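Local coordinates for protein alpha,alpha-trehalose-phosphate synthase (UDP-forming) (Burkholderia xenovorans, PDB 5HXA) that belongs to glycosyltransferase family 20, a family of sugar-transferring enzymes with the two-domain GT-B fold, at residues 244-254 against 350-360. Sequence-based numbering, arbitrary orientation. Where two conformers were deposited one is given.
With EDO (1,2-ethanediol), chain C; EDO (1,2-ethanediol), chain I.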
loop_
_atom_site.group_PDB
_atom_site.type_symbol
_atom_site.label_atom_id
_atom_site.label_comp_id
_atom_site.label_asym_id
_atom_site.label_seq_id
_atom_site.Cartn_x
_atom_site.Cartn_y
_atom_site.Cartn_z
ATOM N N ALA A 244 -6.528 29.285 -25.111
ATOM C CA ALA A 244 -6.661 28.183 -26.063
ATOM C C ALA A 244 -8.057 27.566 -26.013
ATOM O O ALA A 244 -8.650 27.264 -27.055
ATOM C CB ALA A 244 -5.598 27.118 -25.787
ATOM N N ALA A 245 -8.601 27.371 -24.810
ATOM C CA ALA A 245 -9.936 26.793 -24.697
ATOM C C ALA A 245 -10.961 27.671 -25.388
ATOM O O ALA A 245 -11.868 27.171 -26.069
ATOM C CB ALA A 245 -10.307 26.592 -23.226
ATOM N N GLU A 246 -10.812 28.990 -25.255
ATOM C CA GLU A 246 -11.746 29.875 -25.932
ATOM C C GLU A 246 -11.539 29.851 -27.440
ATOM O O GLU A 246 -12.515 29.836 -28.202
ATOM C CB GLU A 246 -11.618 31.302 -25.401
ATOM C CG GLU A 246 -12.636 32.232 -26.036
ATOM C CD GLU A 246 -12.498 33.662 -25.572
ATOM O OE1 GLU A 246 -13.262 34.516 -26.070
ATOM O OE2 GLU A 246 -11.630 33.931 -24.714
ATOM N N GLN A 247 -10.284 29.837 -27.904
ATOM C CA GLN A 247 -10.012 29.899 -29.340
ATOM C C GLN A 247 -10.455 28.633 -30.066
ATOM O O GLN A 247 -10.727 28.672 -31.271
ATOM C CB GLN A 247 -8.522 30.143 -29.584
ATOM C CG GLN A 247 -8.057 31.562 -29.283
ATOM C CD GLN A 247 -6.542 31.708 -29.345
ATOM O OE1 GLN A 247 -5.803 30.725 -29.237
ATOM N NE2 GLN A 247 -6.074 32.940 -29.521
ATOM N N PHE A 248 -10.507 27.501 -29.366
ATOM C CA PHE A 248 -10.886 26.237 -29.985
ATOM C C PHE A 248 -12.337 25.860 -29.724
ATOM O O PHE A 248 -12.745 24.746 -30.064
ATOM C CB PHE A 248 -9.949 25.121 -29.523
ATOM C CG PHE A 248 -8.649 25.120 -30.254
ATOM C CD1 PHE A 248 -7.757 26.170 -30.096
ATOM C CD2 PHE A 248 -8.336 24.104 -31.141
ATOM C CE1 PHE A 248 -6.565 26.199 -30.790
ATOM C CE2 PHE A 248 -7.140 24.124 -31.838
ATOM C CZ PHE A 248 -6.252 25.174 -31.662
ATOM N N THR A 249 -13.129 26.774 -29.156
ATOM C CA THR A 249 -14.538 26.496 -28.905
ATOM C C THR A 249 -15.326 26.316 -30.201
ATOM O O THR A 249 -16.274 25.525 -30.242
ATOM C CB THR A 249 -15.131 27.621 -28.053
ATOM O OG1 THR A 249 -14.519 27.601 -26.759
ATOM C CG2 THR A 249 -16.643 27.472 -27.906
ATOM N N ASP A 250 -14.945 27.016 -31.268
ATOM C CA ASP A 250 -15.666 26.927 -32.544
ATOM C C ASP A 250 -15.041 25.892 -33.476
ATOM O O ASP A 250 -14.758 26.170 -34.639
ATOM C CB ASP A 250 -15.724 28.296 -33.213
ATOM N N ARG A 251 -14.796 24.695 -32.952
ATOM C CA ARG A 251 -14.350 23.554 -33.736
ATOM C C ARG A 251 -15.449 22.501 -33.767
ATOM O O ARG A 251 -16.248 22.390 -32.830
ATOM C CB ARG A 251 -13.069 22.945 -33.160
ATOM C CG ARG A 251 -11.907 23.910 -33.089
ATOM C CD ARG A 251 -11.608 24.515 -34.452
ATOM N NE ARG A 251 -10.852 25.753 -34.295
ATOM C CZ ARG A 251 -9.533 25.846 -34.413
ATOM N NH1 ARG A 251 -8.939 27.017 -34.234
ATOM N NH2 ARG A 251 -8.812 24.775 -34.721
ATOM N N LYS A 252 -15.462 21.709 -34.844
ATOM C CA LYS A 252 -16.559 20.767 -35.067
ATOM C C LYS A 252 -16.774 19.787 -33.915
ATOM O O LYS A 252 -17.937 19.582 -33.529
ATOM C CB LYS A 252 -16.342 20.025 -36.394
ATOM N N PRO A 253 -15.753 19.142 -33.343
ATOM C CA PRO A 253 -16.035 18.236 -32.217
ATOM C C PRO A 253 -16.670 18.937 -31.028
ATOM O O PRO A 253 -17.469 18.313 -30.313
ATOM C CB PRO A 253 -14.652 17.667 -31.858
ATOM C CG PRO A 253 -13.825 17.877 -33.089
ATOM C CD PRO A 253 -14.319 19.151 -33.683
ATOM N N VAL A 254 -16.343 20.213 -30.794
ATOM C CA VAL A 254 -16.954 20.940 -29.683
ATOM C C VAL A 254 -18.420 21.221 -29.981
ATOM O O VAL A 254 -19.289 21.036 -29.116
ATOM C CB VAL A 254 -16.186 22.243 -29.388
ATOM C CG1 VAL A 254 -16.756 22.912 -28.148
ATOM C CG2 VAL A 254 -14.697 21.971 -29.199
ATOM N N GLU A 350 -6.521 16.231 -29.617
ATOM C CA GLU A 350 -5.480 17.249 -29.604
ATOM C C GLU A 350 -5.669 18.157 -28.393
ATOM O O GLU A 350 -6.790 18.405 -27.947
ATOM C CB GLU A 350 -5.524 18.044 -30.914
ATOM C CG GLU A 350 -4.366 19.008 -31.136
ATOM C CD GLU A 350 -4.597 20.342 -30.463
ATOM O OE1 GLU A 350 -3.648 20.879 -29.837
ATOM O OE2 GLU A 350 -5.744 20.841 -30.547
ATOM N N ARG A 351 -4.551 18.623 -27.834
ATOM C CA ARG A 351 -4.573 19.230 -26.502
ATOM C C ARG A 351 -5.426 20.499 -26.462
ATOM O O ARG A 351 -6.225 20.690 -25.539
ATOM C CB ARG A 351 -3.132 19.508 -26.057
ATOM C CG ARG A 351 -2.984 20.512 -24.933
ATOM C CD ARG A 351 -1.526 20.608 -24.466
ATOM N NE ARG A 351 -1.082 19.353 -23.859
ATOM C CZ ARG A 351 -1.300 19.009 -22.592
ATOM N NH1 ARG A 351 -1.956 19.831 -21.782
ATOM N NH2 ARG A 351 -0.861 17.839 -22.134
ATOM N N ASN A 352 -5.270 21.390 -27.451
ATOM C CA ASN A 352 -6.050 22.629 -27.440
ATOM C C ASN A 352 -7.539 22.345 -27.593
ATOM O O ASN A 352 -8.371 23.012 -26.970
ATOM C CB ASN A 352 -5.581 23.566 -28.545
ATOM C CG ASN A 352 -4.205 24.138 -28.275
ATOM O OD1 ASN A 352 -3.862 24.439 -27.139
ATOM N ND2 ASN A 352 -3.408 24.276 -29.323
ATOM N N LEU A 353 -7.891 21.367 -28.435
ATOM C CA LEU A 353 -9.285 20.946 -28.558
ATOM C C LEU A 353 -9.824 20.416 -27.235
ATOM O O LEU A 353 -10.963 20.713 -26.848
ATOM C CB LEU A 353 -9.402 19.880 -29.650
ATOM C CG LEU A 353 -10.801 19.314 -29.875
ATOM C CD1 LEU A 353 -11.696 20.433 -30.344
ATOM C CD2 LEU A 353 -10.766 18.196 -30.913
ATOM N N LEU A 354 -9.017 19.624 -26.527
ATOM C CA LEU A 354 -9.441 19.102 -25.235
ATOM C C LEU A 354 -9.751 20.230 -24.257
ATOM O O LEU A 354 -10.704 20.140 -23.471
ATOM C CB LEU A 354 -8.355 18.174 -24.679
ATOM C CG LEU A 354 -8.654 17.471 -23.357
ATOM C CD1 LEU A 354 -9.850 16.557 -23.525
ATOM C CD2 LEU A 354 -7.437 16.678 -22.874
ATOM N N MET A 355 -8.949 21.299 -24.269
ATOM C CA MET A 355 -9.239 22.407 -23.363
ATOM C C MET A 355 -10.608 23.003 -23.674
ATOM O O MET A 355 -11.382 23.334 -22.765
ATOM C CB MET A 355 -8.143 23.472 -23.460
ATOM C CG MET A 355 -6.720 22.947 -23.241
ATOM S SD MET A 355 -6.534 22.136 -21.628
ATOM C CE MET A 355 -6.046 20.477 -22.096
ATOM N N ALA A 356 -10.924 23.129 -24.964
ATOM C CA ALA A 356 -12.242 23.598 -25.381
ATOM C C ALA A 356 -13.348 22.658 -24.914
ATOM O O ALA A 356 -14.446 23.112 -24.572
ATOM C CB ALA A 356 -12.274 23.756 -26.903
ATOM N N LEU A 357 -13.085 21.345 -24.897
ATOM C CA LEU A 357 -14.076 20.408 -24.376
ATOM C C LEU A 357 -14.261 20.582 -22.872
ATOM O O LEU A 357 -15.394 20.533 -22.382
ATOM C CB LEU A 357 -13.682 18.961 -24.709
ATOM C CG LEU A 357 -13.516 18.609 -26.197
ATOM C CD1 LEU A 357 -13.078 17.151 -26.347
ATOM C CD2 LEU A 357 -14.803 18.858 -26.983
ATOM N N PHE A 358 -13.162 20.776 -22.121
ATOM C CA PHE A 358 -13.280 21.104 -20.696
ATOM C C PHE A 358 -14.167 22.332 -20.488
ATOM O O PHE A 358 -15.014 22.363 -19.587
ATOM C CB PHE A 358 -11.897 21.383 -20.079
ATOM C CG PHE A 358 -11.015 20.166 -19.898
ATOM C CD1 PHE A 358 -11.554 18.904 -19.701
ATOM C CD2 PHE A 358 -9.621 20.306 -19.895
ATOM C CE1 PHE A 358 -10.726 17.798 -19.517
ATOM C CE2 PHE A 358 -8.782 19.197 -19.726
ATOM C CZ PHE A 358 -9.342 17.941 -19.531
ATOM N N ARG A 359 -13.967 23.362 -21.311
ATOM C CA ARG A 359 -14.731 24.599 -21.180
ATOM C C ARG A 359 -16.230 24.371 -21.368
ATOM O O ARG A 359 -17.042 25.136 -20.839
ATOM C CB ARG A 359 -14.211 25.616 -22.198
ATOM C CG ARG A 359 -14.751 27.042 -22.058
ATOM C CD ARG A 359 -13.913 27.946 -22.949
ATOM N NE ARG A 359 -14.264 29.363 -22.913
ATOM C CZ ARG A 359 -13.607 30.279 -22.206
ATOM N NH1 ARG A 359 -12.573 29.932 -21.432
ATOM N NH2 ARG A 359 -13.993 31.545 -22.260
ATOM N N GLN A 360 -16.616 23.338 -22.123
ATOM C CA GLN A 360 -18.027 23.007 -22.310
ATOM C C GLN A 360 -18.617 22.205 -21.156
ATOM O O GLN A 360 -19.827 21.969 -21.154
ATOM C CB GLN A 360 -18.224 22.210 -23.612
ATOM C CG GLN A 360 -18.043 23.043 -24.856
ATOM C CD GLN A 360 -18.988 24.223 -24.875
ATOM O OE1 GLN A 360 -20.196 24.063 -24.680
ATOM N NE2 GLN A 360 -18.440 25.422 -25.068
HETATM C C1 EDO C . -13.087 22.690 -37.246
HETATM O O1 EDO C . -12.906 21.284 -37.042
HETATM C C2 EDO C . -14.132 22.926 -38.324
HETATM O O2 EDO C . -14.955 24.025 -37.927
HETATM C C1 EDO I . -0.006 16.330 -25.955
HETATM O O1 EDO I . 0.643 16.213 -24.684
HETATM C C2 EDO I . 0.927 17.033 -26.937
HETATM O O2 EDO I . 0.906 18.448 -26.708
HETATM O O HOH W 1 -15.790 25.335 -25.374
HETATM O O HOH W 2 -15.772 29.880 -25.047
#
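With CG turned opposite its carbonyl carbon (chi1 -80°), Phe248 lays its ring over Asn352, whose CB sits 3.4 Å from the ring centroid, almost on the ring normal: a CH-pi contact. The Arg251 guanidinium lies over the opposite face, sandwiching the ring. CG of Arg359 is anti to the backbone N (chi1 -171°), and the chain runs extended past Ala245, bringing one guanidinium face under Glu246 CB, 3.9 Å from Arg359 CZ. Glu246 OE2 stays 4.2 Å from Arg359 NH2, well out of the guanidinium plane, so at most a charge attraction is likely; Arg359 NH1 instead bonds Ser383 O. Small residues let the backbones close in: Ala245 CA lies 4.0 Å from Ala356 CA, and Ala356 CB packs on Phe248 O. Val254 CG2 meets Leu353 CD1 at 3.6 Å. Thr249 OG1 donates to Ala245 O, while one water joins the Thr249 hydroxyl to Ala356 O and Gln360 NE2, and another joins it to Arg359 NE. Helix 351-359 thus lies against the end of helix 238-247, the 248-251 turn and the start of helix 252-260, while Leu354 and Phe358 pack on strand 265-270 in the six-stranded parallel sheet of one Rossmann-like GT-B domain.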